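Local coordinates for protein transcriptional regulator (Saccharomonospora viridis, PDB 4KWA) that probably represses transcription as a TetR-family DNA-binding regulator, its helical C-terminal domain holding a choline ion in a pocket, at residues Ala5-Leu10 against Thr40-Phe45; Tyr22-Ile27 against Lys48-Leu52; Leu56-Val60 against Glu98-Trp102; Leu158-Gly163 against Met178-Leu182. All coordinates share one frame; numbering follows the deposited sequence. Where two conformers were deposited one is given.

Contact 1. Residues Ala5-Leu10 against Thr40-Phe45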
loop_
_atom_site.group_PDB
_atom_site.type_symbol
_atom_site.label_atom_id
_atom_site.label_comp_id
_atom_site.label_asym_id
_atom_site.label_seq_id
_atom_site.Cartn_x
_atom_site.Cartn_y
_atom_site.Cartn_z
ATOM N N ALA A 5 9.121 -31.470 4.037
ATOM C CA ALA A 5 7.921 -31.186 4.835
ATOM C C ALA A 5 7.806 -29.659 5.019
ATOM O O ALA A 5 6.749 -29.091 4.799
ATOM C CB ALA A 5 7.998 -31.886 6.175
ATOM N N ARG A 6 8.919 -28.993 5.342
ATOM C CA ARG A 6 8.935 -27.518 5.508
ATOM C C ARG A 6 8.505 -26.723 4.276
ATOM O O ARG A 6 7.701 -25.753 4.340
ATOM C CB ARG A 6 10.342 -27.010 5.935
ATOM C CG ARG A 6 10.744 -27.231 7.378
ATOM C CD ARG A 6 12.139 -26.654 7.693
ATOM N NE ARG A 6 12.092 -25.233 7.976
ATOM C CZ ARG A 6 12.230 -24.241 7.091
ATOM N NH1 ARG A 6 12.069 -23.002 7.518
ATOM N NH2 ARG A 6 12.487 -24.452 5.791
ATOM N N ARG A 7 9.100 -27.034 3.134
ATOM C CA ARG A 7 8.769 -26.342 1.927
ATOM C C ARG A 7 7.275 -26.432 1.584
ATOM O O ARG A 7 6.661 -25.480 1.157
ATOM C CB ARG A 7 9.555 -27.025 0.798
ATOM C CG ARG A 7 9.499 -26.307 -0.523
ATOM C CD ARG A 7 10.010 -27.163 -1.660
ATOM N NE ARG A 7 9.113 -28.308 -1.921
ATOM C CZ ARG A 7 7.945 -28.208 -2.574
ATOM N NH1 ARG A 7 7.484 -27.000 -2.969
ATOM N NH2 ARG A 7 7.196 -29.301 -2.767
ATOM N N ARG A 8 6.710 -27.640 1.732
ATOM C CA ARG A 8 5.297 -27.866 1.428
ATOM C C ARG A 8 4.387 -27.057 2.355
ATOM O O ARG A 8 3.465 -26.420 1.891
ATOM C CB ARG A 8 4.949 -29.364 1.349
ATOM C CG ARG A 8 5.152 -29.901 -0.091
ATOM C CD ARG A 8 4.957 -31.408 -0.342
ATOM N NE ARG A 8 3.651 -31.921 0.090
ATOM C CZ ARG A 8 3.417 -32.569 1.239
ATOM N NH1 ARG A 8 2.154 -32.955 1.551
ATOM N NH2 ARG A 8 4.430 -32.837 2.083
ATOM N N ILE A 9 4.728 -27.051 3.639
ATOM C CA ILE A 9 3.983 -26.221 4.575
ATOM C C ILE A 9 4.022 -24.784 4.156
ATOM O O ILE A 9 2.990 -24.085 4.133
ATOM C CB ILE A 9 4.539 -26.341 6.008
ATOM C CG1 ILE A 9 4.316 -27.723 6.595
ATOM C CG2 ILE A 9 3.887 -25.308 6.914
ATOM C CD1 ILE A 9 5.074 -28.009 7.886
ATOM N N LEU A 10 5.218 -24.288 3.833
ATOM C CA LEU A 10 5.363 -22.887 3.423
ATOM C C LEU A 10 4.696 -22.529 2.158
ATOM O O LEU A 10 4.097 -21.475 2.049
ATOM C CB LEU A 10 6.843 -22.497 3.364
ATOM C CG LEU A 10 7.547 -22.510 4.699
ATOM C CD1 LEU A 10 9.000 -22.209 4.429
ATOM C CD2 LEU A 10 6.959 -21.544 5.683
ATOM N N THR A 40 3.062 -31.543 13.566
ATOM C CA THR A 40 4.161 -31.446 12.594
ATOM C C THR A 40 4.426 -30.000 12.231
ATOM O O THR A 40 5.611 -29.554 12.066
ATOM C CB THR A 40 3.773 -32.157 11.285
ATOM O OG1 THR A 40 3.501 -33.520 11.566
ATOM C CG2 THR A 40 4.921 -32.053 10.263
ATOM N N ILE A 41 3.318 -29.317 11.924
ATOM C CA ILE A 41 3.421 -27.908 11.608
ATOM C C ILE A 41 4.026 -27.117 12.762
ATOM O O ILE A 41 4.957 -26.342 12.566
ATOM C CB ILE A 41 2.082 -27.244 11.203
ATOM C CG1 ILE A 41 1.308 -28.003 10.089
ATOM C CG2 ILE A 41 2.352 -25.829 10.820
ATOM C CD1 ILE A 41 2.131 -28.404 8.918
ATOM N N HIS A 42 3.507 -27.336 13.971
ATOM C CA HIS A 42 4.031 -26.622 15.183
ATOM C C HIS A 42 5.537 -26.918 15.403
ATOM O O HIS A 42 6.364 -26.044 15.770
ATOM C CB HIS A 42 3.196 -26.986 16.410
ATOM C CG HIS A 42 1.705 -26.715 16.290
ATOM N ND1 HIS A 42 1.188 -25.494 15.930
ATOM C CD2 HIS A 42 0.635 -27.487 16.623
ATOM C CE1 HIS A 42 -0.131 -25.532 15.996
ATOM N NE2 HIS A 42 -0.496 -26.742 16.387
ATOM N N TYR A 43 5.925 -28.139 15.069
ATOM C CA TYR A 43 7.334 -28.535 15.219
ATOM C C TYR A 43 8.237 -27.705 14.375
ATOM O O TYR A 43 9.225 -27.164 14.877
ATOM C CB TYR A 43 7.504 -30.012 14.936
ATOM C CG TYR A 43 8.914 -30.543 14.979
ATOM C CD1 TYR A 43 9.647 -30.579 16.186
ATOM C CD2 TYR A 43 9.479 -31.132 13.850
ATOM C CE1 TYR A 43 10.947 -31.109 16.235
ATOM C CE2 TYR A 43 10.762 -31.684 13.890
ATOM C CZ TYR A 43 11.489 -31.690 15.086
ATOM O OH TYR A 43 12.762 -32.290 15.105
ATOM N N HIS A 44 7.838 -27.427 13.143
ATOM C CA HIS A 44 8.711 -26.614 12.333
ATOM C C HIS A 44 8.526 -25.122 12.555
ATOM O O HIS A 44 9.476 -24.352 12.474
ATOM C CB HIS A 44 8.518 -26.945 10.889
ATOM C CG HIS A 44 9.003 -28.313 10.526
ATOM N ND1 HIS A 44 8.162 -29.311 10.085
ATOM C CD2 HIS A 44 10.240 -28.860 10.589
ATOM C CE1 HIS A 44 8.862 -30.407 9.860
ATOM N NE2 HIS A 44 10.123 -30.164 10.173
ATOM N N PHE A 45 7.317 -24.713 12.897
ATOM C CA PHE A 45 6.991 -23.298 13.033
ATOM C C PHE A 45 6.098 -23.103 14.262
ATOM O O PHE A 45 4.862 -23.153 14.160
ATOM C CB PHE A 45 6.236 -22.877 11.757
ATOM C CG PHE A 45 6.976 -23.251 10.489
ATOM C CD1 PHE A 45 6.517 -24.256 9.658
ATOM C CD2 PHE A 45 8.096 -22.507 10.093
ATOM C CE1 PHE A 45 7.160 -24.565 8.483
ATOM C CE2 PHE A 45 8.759 -22.842 8.933
ATOM C CZ PHE A 45 8.282 -23.877 8.136
#
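F45 packs the far end of its ring on I9 and L10 of helix 2-20, where the CG2 branch of I9 lies 3.7 Å from F45 CE1 and L10 sets CD2 3.6 Å from F45 CZ. CG2 of I9 stands anti to the backbone N, which turns that methyl to the phenyl ring while CD1 points to H44 ND1. R6 lays its CG over one face of the H44 imidazole in a CH-pi contact, 3.9 Å from the ring centroid, and the bend at chi3 (83°) swings the guanidinium round to F45. There NH1 meets the rim of the phenyl ring at CE2 (3.6 Å), the two planes 51° apart. A5 adds its CB near H44 CE1. Segments 5-10 and 40-44 cross at -101°, joining helix 2-20 to the end of helix 38-44, the second helix of the predicted helix-turn-helix. The contact is mostly apolar and aromatic, R6 adding its aliphatic CG and the guanidinium at the ring edge, so it rests on shape more than on directed bonds.

Contact 2. Residues Tyr22-Ile27 against Lys48-Leu52; sequences YHNVRI and KKDIL
K48 reaches over to the 22-27 turn and gives its ammonium to two backbone carbonyls, NZ lying 2.8 Å from Y22 O and 2.7 Å from V25 O. Neither carbonyl is met quite in its own plane: the donor is tilted by 17° at Y22 and 27° at V25. A water accepts a third bond from K48 NZ at 3.0 Å and also bonds to H23 ND1, while H23 NE2 is held by E108. With CG anti to the backbone N (chi1 -154°) and the chain extended beyond it, the lysine runs along one face of the Y22 ring in the opposite direction to the tyrosine. NZ stands almost on the ring normal, 4.7 Å from the centroid, as a cation-pi contact, and CE adds a CH-pi contact beside it. The opposite face takes L52 CD2, centred 4.0 Å from the centroid. Farther out, I27 CD1 packs on I51 CD1 at 3.6 Å, beside I41 of helix 38-44. H23 itself meets H23 of the second subunit, so the turn lies next to the dimer partner. One ammonium thus ties the turn leading into the predicted helix-turn-helix to the start of helix 48-71; two carbonyls, a water and an aromatic face would together stabilise its positive charge.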
loop_
_atom_site.group_PDB
_atom_site.type_symbol
_atom_site.label_atom_id
_atom_site.label_comp_id
_atom_site.label_asym_id
_atom_site.label_seq_id
_atom_site.Cartn_x
_atom_site.Cartn_y
_atom_site.Cartn_z
ATOM N N TYR A 22 -3.878 -13.666 6.279
ATOM C CA TYR A 22 -3.082 -14.213 7.344
ATOM C C TYR A 22 -3.833 -14.485 8.620
ATOM O O TYR A 22 -3.706 -15.571 9.181
ATOM C CB TYR A 22 -1.937 -13.238 7.669
ATOM C CG TYR A 22 -1.175 -13.648 8.859
ATOM C CD1 TYR A 22 -0.314 -14.729 8.825
ATOM C CD2 TYR A 22 -1.227 -12.905 10.013
ATOM C CE1 TYR A 22 0.401 -15.105 9.930
ATOM C CE2 TYR A 22 -0.468 -13.276 11.123
ATOM C CZ TYR A 22 0.345 -14.353 11.057
ATOM O OH TYR A 22 1.050 -14.732 12.177
ATOM N N HIS A 23 -4.674 -13.546 9.057
ATOM C CA HIS A 23 -5.422 -13.762 10.364
ATOM C C HIS A 23 -6.614 -14.729 10.285
ATOM O O HIS A 23 -7.187 -15.146 11.327
ATOM C CB HIS A 23 -5.789 -12.420 10.970
ATOM C CG HIS A 23 -4.558 -11.603 11.366
ATOM N ND1 HIS A 23 -3.830 -11.852 12.510
ATOM C CD2 HIS A 23 -3.967 -10.539 10.765
ATOM C CE1 HIS A 23 -2.826 -10.978 12.588
ATOM N NE2 HIS A 23 -2.910 -10.155 11.553
ATOM N N ASN A 24 -7.014 -15.045 9.060
ATOM C CA ASN A 24 -8.090 -15.966 8.789
ATOM C C ASN A 24 -7.578 -17.331 8.487
ATOM O O ASN A 24 -8.359 -18.208 8.260
ATOM C CB ASN A 24 -8.954 -15.477 7.637
ATOM C CG ASN A 24 -9.523 -14.114 7.920
ATOM O OD1 ASN A 24 -10.018 -13.896 8.988
ATOM N ND2 ASN A 24 -9.389 -13.186 6.992
ATOM N N VAL A 25 -6.280 -17.495 8.368
ATOM C CA VAL A 25 -5.754 -18.823 8.165
ATOM C C VAL A 25 -5.400 -19.510 9.481
ATOM O O VAL A 25 -4.549 -19.036 10.231
ATOM C CB VAL A 25 -4.482 -18.757 7.364
ATOM C CG1 VAL A 25 -3.805 -20.116 7.356
ATOM C CG2 VAL A 25 -4.765 -18.329 5.957
ATOM N N ARG A 26 -6.005 -20.662 9.756
ATOM C CA ARG A 26 -5.718 -21.385 10.926
ATOM C C ARG A 26 -4.751 -22.503 10.605
ATOM O O ARG A 26 -4.683 -22.985 9.476
ATOM C CB ARG A 26 -7.051 -21.909 11.572
ATOM C CG ARG A 26 -7.822 -20.729 12.153
ATOM C CD ARG A 26 -9.264 -20.967 12.490
ATOM N NE ARG A 26 -9.830 -19.717 12.998
ATOM C CZ ARG A 26 -10.347 -18.739 12.234
ATOM N NH1 ARG A 26 -10.830 -17.655 12.827
ATOM N NH2 ARG A 26 -10.392 -18.811 10.887
ATOM N N ILE A 27 -4.083 -23.007 11.612
ATOM C CA ILE A 27 -3.129 -24.100 11.396
ATOM C C ILE A 27 -3.800 -25.359 10.798
ATOM O O ILE A 27 -3.232 -26.030 9.929
ATOM C CB ILE A 27 -2.392 -24.488 12.681
ATOM C CG1 ILE A 27 -1.601 -23.260 13.235
ATOM C CG2 ILE A 27 -1.443 -25.688 12.465
ATOM C CD1 ILE A 27 -0.742 -22.523 12.224
ATOM N N LYS A 48 2.408 -18.909 14.554
ATOM C CA LYS A 48 1.892 -18.526 13.286
ATOM C C LYS A 48 2.815 -17.485 12.633
ATOM O O LYS A 48 3.067 -17.533 11.403
ATOM C CB LYS A 48 0.535 -17.937 13.547
ATOM C CG LYS A 48 -0.333 -18.064 12.377
ATOM C CD LYS A 48 -1.665 -17.527 12.732
ATOM C CE LYS A 48 -2.379 -17.419 11.410
ATOM N NZ LYS A 48 -3.722 -16.877 11.691
ATOM N N LYS A 49 3.267 -16.502 13.436
ATOM C CA LYS A 49 4.160 -15.434 12.919
ATOM C C LYS A 49 5.383 -16.032 12.346
ATOM O O LYS A 49 6.015 -15.450 11.449
ATOM C CB LYS A 49 4.572 -14.384 13.999
ATOM C CG LYS A 49 3.455 -13.448 14.417
ATOM C CD LYS A 49 3.888 -12.464 15.510
ATOM C CE LYS A 49 4.322 -13.138 16.803
ATOM N NZ LYS A 49 4.584 -12.140 17.884
ATOM N N ASP A 50 5.815 -17.169 12.875
ATOM C CA ASP A 50 6.962 -17.806 12.240
ATOM C C ASP A 50 6.638 -18.362 10.891
ATOM O O ASP A 50 7.517 -18.327 10.009
ATOM C CB ASP A 50 7.577 -18.920 13.049
ATOM C CG ASP A 50 8.616 -18.409 13.986
ATOM O OD1 ASP A 50 8.304 -17.484 14.781
ATOM O OD2 ASP A 50 9.752 -18.905 13.882
ATOM N N ILE A 51 5.431 -18.922 10.712
ATOM C CA ILE A 51 5.041 -19.402 9.362
ATOM C C ILE A 51 5.066 -18.196 8.364
ATOM O O ILE A 51 5.599 -18.320 7.253
ATOM C CB ILE A 51 3.661 -20.072 9.335
ATOM C CG1 ILE A 51 3.662 -21.235 10.315
ATOM C CG2 ILE A 51 3.330 -20.539 7.882
ATOM C CD1 ILE A 51 2.337 -21.948 10.370
ATOM N N LEU A 52 4.553 -17.034 8.772
ATOM C CA LEU A 52 4.535 -15.854 7.889
ATOM C C LEU A 52 5.986 -15.417 7.565
ATOM O O LEU A 52 6.349 -15.252 6.386
ATOM C CB LEU A 52 3.801 -14.685 8.521
ATOM C CG LEU A 52 3.668 -13.334 7.785
ATOM C CD1 LEU A 52 3.098 -13.542 6.413
ATOM C CD2 LEU A 52 2.871 -12.307 8.529
HETATM O O HOH W 1 -3.708 -14.421 13.382
#

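Contact 3. Residues Leu56-Val60 against Glu98-Trp102; sequences LRRNV and EWSVW. With CHT (choline ion), chain E.
L56 and W102 pass each other in opposite directions, CD2 of the leucine 4.0 Å from W102 CZ3; the same methyl lies 3.7 Å from V101 CG1. V60 comes at the edge of the indole instead: its CG2, in the ring plane, lies 3.4 Å from W102 CH2, with the valine crossing the tryptophan at about a right angle. W14 of helix 2-20 packs on L56 and V101, and Y119 of helix 113-139 on W102. Toward the polar rim, N59 has its CG anti to the backbone N (chi1 174°) and gives ND2 to E98 OE2 at 2.7 Å in a nearly straight bond (169°). Amide and carboxylate stand almost perpendicular, and the oxygen is approached from above the carboxylate plane. The same OE2 also forms a salt bridge with R66, which would favour a charged glutamate; N59 OD1 is buried without a partner. Away from segment 56-60, W99 lays its face under choline methyl C7, 3.7 Å from CE2, and W102 offers a face to choline C5. Helix 48-71, leading out of the DNA-binding domain, thereby packs against the helix bringing W99 and W102 to the choline pocket, which Q88 and D160 also line, in a TetR-family ligand-binding domain.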
loop_
_atom_site.group_PDB
_atom_site.type_symbol
_atom_site.label_atom_id
_atom_site.label_comp_id
_atom_site.label_asym_id
_atom_site.label_seq_id
_atom_site.Cartn_x
_atom_site.Cartn_y
_atom_site.Cartn_z
ATOM N N LEU A 56 7.653 -15.687 3.867
ATOM C CA LEU A 56 8.055 -14.435 3.180
ATOM C C LEU A 56 9.521 -14.628 2.716
ATOM O O LEU A 56 9.891 -14.246 1.606
ATOM C CB LEU A 56 8.029 -13.264 4.124
ATOM C CG LEU A 56 6.652 -12.837 4.574
ATOM C CD1 LEU A 56 6.744 -11.849 5.711
ATOM C CD2 LEU A 56 5.933 -12.198 3.421
ATOM N N ARG A 57 10.348 -15.172 3.577
ATOM C CA ARG A 57 11.739 -15.346 3.206
ATOM C C ARG A 57 11.864 -16.227 1.975
ATOM O O ARG A 57 12.611 -15.913 1.025
ATOM C CB ARG A 57 12.517 -15.960 4.353
ATOM C CG ARG A 57 14.040 -15.815 4.253
ATOM C CD ARG A 57 14.766 -16.581 5.345
ATOM N NE ARG A 57 14.140 -16.467 6.678
ATOM C CZ ARG A 57 14.229 -15.423 7.482
ATOM N NH1 ARG A 57 13.681 -15.469 8.696
ATOM N NH2 ARG A 57 14.943 -14.373 7.111
ATOM N N ARG A 58 11.089 -17.316 1.959
ATOM C CA ARG A 58 11.123 -18.224 0.808
ATOM C C ARG A 58 10.621 -17.530 -0.458
ATOM O O ARG A 58 11.174 -17.677 -1.567
ATOM C CB ARG A 58 10.298 -19.525 1.071
ATOM C CG ARG A 58 10.408 -20.522 -0.091
ATOM C CD ARG A 58 9.512 -21.762 0.184
ATOM N NE ARG A 58 9.225 -22.486 -1.058
ATOM C CZ ARG A 58 8.170 -22.293 -1.846
ATOM N NH1 ARG A 58 7.222 -21.384 -1.550
ATOM N NH2 ARG A 58 8.060 -23.030 -2.957
ATOM N N ASN A 59 9.594 -16.715 -0.325
ATOM C CA ASN A 59 9.086 -16.077 -1.498
ATOM C C ASN A 59 9.997 -15.004 -2.018
ATOM O O ASN A 59 10.059 -14.787 -3.230
ATOM C CB ASN A 59 7.693 -15.521 -1.212
ATOM C CG ASN A 59 7.186 -14.723 -2.348
ATOM O OD1 ASN A 59 7.493 -13.503 -2.424
ATOM N ND2 ASN A 59 6.643 -15.404 -3.338
ATOM N N VAL A 60 10.655 -14.270 -1.135
ATOM C CA VAL A 60 11.578 -13.183 -1.590
ATOM C C VAL A 60 12.647 -13.843 -2.411
ATOM O O VAL A 60 13.031 -13.311 -3.451
ATOM C CB VAL A 60 12.180 -12.390 -0.413
ATOM C CG1 VAL A 60 13.508 -11.656 -0.745
ATOM C CG2 VAL A 60 11.120 -11.501 0.201
ATOM N N GLU A 98 1.387 -12.733 -4.552
ATOM C CA GLU A 98 2.458 -12.030 -3.890
ATOM C C GLU A 98 2.013 -10.647 -3.484
ATOM O O GLU A 98 2.212 -10.246 -2.332
ATOM C CB GLU A 98 3.715 -12.029 -4.760
ATOM C CG GLU A 98 4.317 -13.420 -4.907
ATOM C CD GLU A 98 5.577 -13.419 -5.769
ATOM O OE1 GLU A 98 5.906 -12.380 -6.340
ATOM O OE2 GLU A 98 6.275 -14.425 -5.845
ATOM N N TRP A 99 1.308 -9.933 -4.395
ATOM C CA TRP A 99 0.795 -8.656 -4.024
ATOM C C TRP A 99 -0.096 -8.741 -2.821
ATOM O O TRP A 99 -0.010 -7.898 -1.941
ATOM C CB TRP A 99 0.071 -7.980 -5.209
ATOM C CG TRP A 99 0.989 -7.215 -6.139
ATOM C CD1 TRP A 99 1.734 -7.703 -7.129
ATOM C CD2 TRP A 99 1.337 -5.814 -6.028
ATOM N NE1 TRP A 99 2.511 -6.703 -7.710
ATOM C CE2 TRP A 99 2.274 -5.525 -7.051
ATOM C CE3 TRP A 99 0.962 -4.788 -5.175
ATOM C CZ2 TRP A 99 2.813 -4.217 -7.272
ATOM C CZ3 TRP A 99 1.484 -3.469 -5.404
ATOM C CH2 TRP A 99 2.401 -3.201 -6.456
ATOM N N SER A 100 -0.983 -9.731 -2.822
ATOM C CA SER A 100 -1.920 -9.930 -1.714
ATOM C C SER A 100 -1.187 -10.033 -0.387
ATOM O O SER A 100 -1.652 -9.516 0.625
ATOM C CB SER A 100 -2.794 -11.181 -1.916
ATOM O OG SER A 100 -3.658 -11.091 -3.046
ATOM N N VAL A 101 -0.057 -10.736 -0.383
ATOM C CA VAL A 101 0.726 -10.910 0.795
ATOM C C VAL A 101 1.487 -9.626 1.158
ATOM O O VAL A 101 1.537 -9.283 2.361
ATOM C CB VAL A 101 1.698 -12.055 0.627
ATOM C CG1 VAL A 101 2.648 -12.099 1.828
ATOM C CG2 VAL A 101 0.883 -13.333 0.470
ATOM N N TRP A 102 2.095 -8.965 0.163
ATOM C CA TRP A 102 2.813 -7.701 0.445
ATOM C C TRP A 102 1.931 -6.644 1.059
ATOM O O TRP A 102 2.391 -5.999 2.035
ATOM C CB TRP A 102 3.724 -7.154 -0.666
ATOM C CG TRP A 102 4.834 -8.120 -1.022
ATOM C CD1 TRP A 102 4.961 -8.780 -2.200
ATOM C CD2 TRP A 102 5.930 -8.563 -0.177
ATOM N NE1 TRP A 102 6.079 -9.601 -2.169
ATOM C CE2 TRP A 102 6.663 -9.513 -0.926
ATOM C CE3 TRP A 102 6.318 -8.309 1.175
ATOM C CZ2 TRP A 102 7.812 -10.128 -0.432
ATOM C CZ3 TRP A 102 7.475 -8.909 1.672
ATOM C CH2 TRP A 102 8.201 -9.835 0.869
HETATM C C4 CHT E . 8.134 -5.096 -3.239
HETATM C C5 CHT E . 7.380 -5.953 -4.257
HETATM C C6 CHT E . 5.183 -4.920 -3.766
HETATM C C7 CHT E . 5.419 -6.550 -5.489
HETATM C C8 CHT E . 6.389 -4.286 -5.720
HETATM O O6 CHT E . 9.017 -5.985 -2.537
HETATM N N1 CHT E . 6.103 -5.413 -4.803
#

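Contact 4. Residues Leu158-Gly163 against Met178-Leu182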
loop_
_atom_site.group_PDB
_atom_site.type_symbol
_atom_site.label_atom_id
_atom_site.label_comp_id
_atom_site.label_asym_id
_atom_site.label_seq_id
_atom_site.Cartn_x
_atom_site.Cartn_y
_atom_site.Cartn_z
ATOM N N LEU A 158 5.307 4.727 -7.176
ATOM C CA LEU A 158 4.271 4.742 -8.206
ATOM C C LEU A 158 3.747 3.313 -8.399
ATOM O O LEU A 158 2.562 3.035 -8.439
ATOM C CB LEU A 158 4.824 5.337 -9.477
ATOM C CG LEU A 158 3.860 5.418 -10.670
ATOM C CD1 LEU A 158 2.592 6.193 -10.332
ATOM C CD2 LEU A 158 4.507 6.051 -11.877
ATOM N N ILE A 159 4.688 2.398 -8.477
ATOM C CA ILE A 159 4.323 1.022 -8.644
ATOM C C ILE A 159 3.441 0.528 -7.549
ATOM O O ILE A 159 2.425 -0.133 -7.816
ATOM C CB ILE A 159 5.558 0.120 -8.791
ATOM C CG1 ILE A 159 6.248 0.365 -10.137
ATOM C CG2 ILE A 159 5.152 -1.342 -8.500
ATOM C CD1 ILE A 159 7.632 -0.210 -10.249
ATOM N N ASP A 160 3.851 0.713 -6.299
ATOM C CA ASP A 160 3.020 0.266 -5.126
ATOM C C ASP A 160 1.595 0.904 -5.098
ATOM O O ASP A 160 0.596 0.246 -4.893
ATOM C CB ASP A 160 3.769 0.576 -3.844
ATOM C CG ASP A 160 4.916 -0.336 -3.606
ATOM O OD1 ASP A 160 4.968 -1.399 -4.203
ATOM O OD2 ASP A 160 5.714 -0.015 -2.795
ATOM N N GLY A 161 1.514 2.190 -5.376
ATOM C CA GLY A 161 0.270 2.873 -5.459
ATOM C C GLY A 161 -0.699 2.372 -6.529
ATOM O O GLY A 161 -1.917 2.276 -6.325
ATOM N N LEU A 162 -0.167 2.124 -7.690
ATOM C CA LEU A 162 -0.935 1.591 -8.799
ATOM C C LEU A 162 -1.360 0.226 -8.451
ATOM O O LEU A 162 -2.549 -0.117 -8.714
ATOM C CB LEU A 162 -0.103 1.637 -10.112
ATOM C CG LEU A 162 0.161 3.075 -10.642
ATOM C CD1 LEU A 162 1.193 2.888 -11.741
ATOM C CD2 LEU A 162 -1.148 3.646 -11.200
ATOM N N GLY A 163 -0.533 -0.561 -7.763
ATOM C CA GLY A 163 -0.970 -1.925 -7.455
ATOM C C GLY A 163 -2.131 -2.034 -6.543
ATOM O O GLY A 163 -3.010 -2.862 -6.691
HETATM N N MSE A 178 -2.424 -0.328 -15.602
HETATM C CA MSE A 178 -1.218 -0.088 -14.794
HETATM C C MSE A 178 0.035 -0.192 -15.676
HETATM O O MSE A 178 1.011 0.583 -15.543
HETATM C CB MSE A 178 -1.229 -1.174 -13.672
HETATM C CG MSE A 178 0.090 -1.172 -12.948
HETATM SE SE MSE A 178 -0.127 -2.204 -11.263
HETATM C CE MSE A 178 1.650 -2.012 -10.591
ATOM N N ARG A 179 0.062 -1.212 -16.498
ATOM C CA ARG A 179 1.150 -1.430 -17.436
ATOM C C ARG A 179 1.338 -0.231 -18.329
ATOM O O ARG A 179 2.419 0.243 -18.450
ATOM C CB ARG A 179 0.972 -2.686 -18.291
ATOM C CG ARG A 179 2.175 -3.021 -19.137
ATOM C CD ARG A 179 1.980 -4.219 -20.046
ATOM N NE ARG A 179 1.853 -5.459 -19.322
ATOM C CZ ARG A 179 0.736 -6.151 -19.206
ATOM N NH1 ARG A 179 -0.373 -5.759 -19.759
ATOM N NH2 ARG A 179 0.723 -7.261 -18.525
ATOM N N GLN A 180 0.244 0.242 -18.919
ATOM C CA GLN A 180 0.241 1.446 -19.785
ATOM C C GLN A 180 0.723 2.724 -19.043
ATOM O O GLN A 180 1.580 3.447 -19.526
ATOM C CB GLN A 180 -1.187 1.693 -20.352
ATOM C CG GLN A 180 -1.148 2.665 -21.552
ATOM C CD GLN A 180 -2.428 2.653 -22.386
ATOM O OE1 GLN A 180 -2.399 2.881 -23.600
ATOM N NE2 GLN A 180 -3.546 2.344 -21.746
ATOM N N HIS A 181 0.177 2.938 -17.855
ATOM C CA HIS A 181 0.604 4.079 -17.049
ATOM C C HIS A 181 2.113 4.067 -16.764
ATOM O O HIS A 181 2.818 5.078 -16.833
ATOM C CB HIS A 181 -0.229 4.105 -15.742
ATOM C CG HIS A 181 -0.012 5.364 -14.950
ATOM N ND1 HIS A 181 -0.921 6.412 -14.960
ATOM C CD2 HIS A 181 1.084 5.835 -14.316
ATOM C CE1 HIS A 181 -0.415 7.434 -14.294
ATOM N NE2 HIS A 181 0.781 7.104 -13.861
ATOM N N LEU A 182 2.641 2.913 -16.343
ATOM C CA LEU A 182 4.042 2.772 -16.006
ATOM C C LEU A 182 4.968 2.896 -17.251
ATOM O O LEU A 182 5.981 3.568 -17.185
ATOM C CB LEU A 182 4.283 1.428 -15.293
ATOM C CG LEU A 182 3.835 1.347 -13.828
ATOM C CD1 LEU A 182 3.841 -0.086 -13.292
ATOM C CD2 LEU A 182 4.692 2.283 -12.989
#
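L162 lays its CD2 methyl over one face of the H181 imidazole, toward the rim of the ring, while its CD1 turns to L182 and sits 3.7 Å from CG. L182 CD2 packs among L158, I159 and L162, 3.8 Å from I159 CG1 and 3.9 Å from L158 CD2; the isoleucine crosses it at about a right angle. M178, here a selenomethionine, has its CG anti to the backbone N (chi1 170°) and stays extended to the end, a shape that carries SE and CE across to the backbone beside G163. CE ends 3.4 Å from I159 O, and SE lies 3.9 Å from G163 CA, where the glycine brings no side chain of its own. The imidazole is also held from the second subunit: its ND1 is bonded to E150 and its NE2 to R154 of that chain, and T153 there packs on L162. Segments 158-163 and 178-182, on helices 148-168 and 175-190, run nearly antiparallel at 156°. On one side they meet the second subunit, consistent with the helical dimer interface of TetR-family ligand-binding domains; on another, I159 and D160 pack on W99 of helix 94-109, and D160 touches the choline.

Contacts 1 and 2 interlock at the DNA-binding end: their segments alternate along the chain, their centres are about 12 Å apart, and F45 and I41 pack on I51 between them. Contact 3 follows, its centre about 13 Å from that of contact 2, and both draw on helix 48-71, which runs from the predicted helix-turn-helix region into the body of the protein. Contact 4 comes last, on the opposite side of the chain's centre from contact 1, with about 35 Å between centres. W99 touches I159, D160 and G163, joining contacts 3 and 4 beside the choline. Contacts 2 and 4 both reach the second subunit. The layout is consistent with ligand-dependent control of DNA binding in TetR-family proteins.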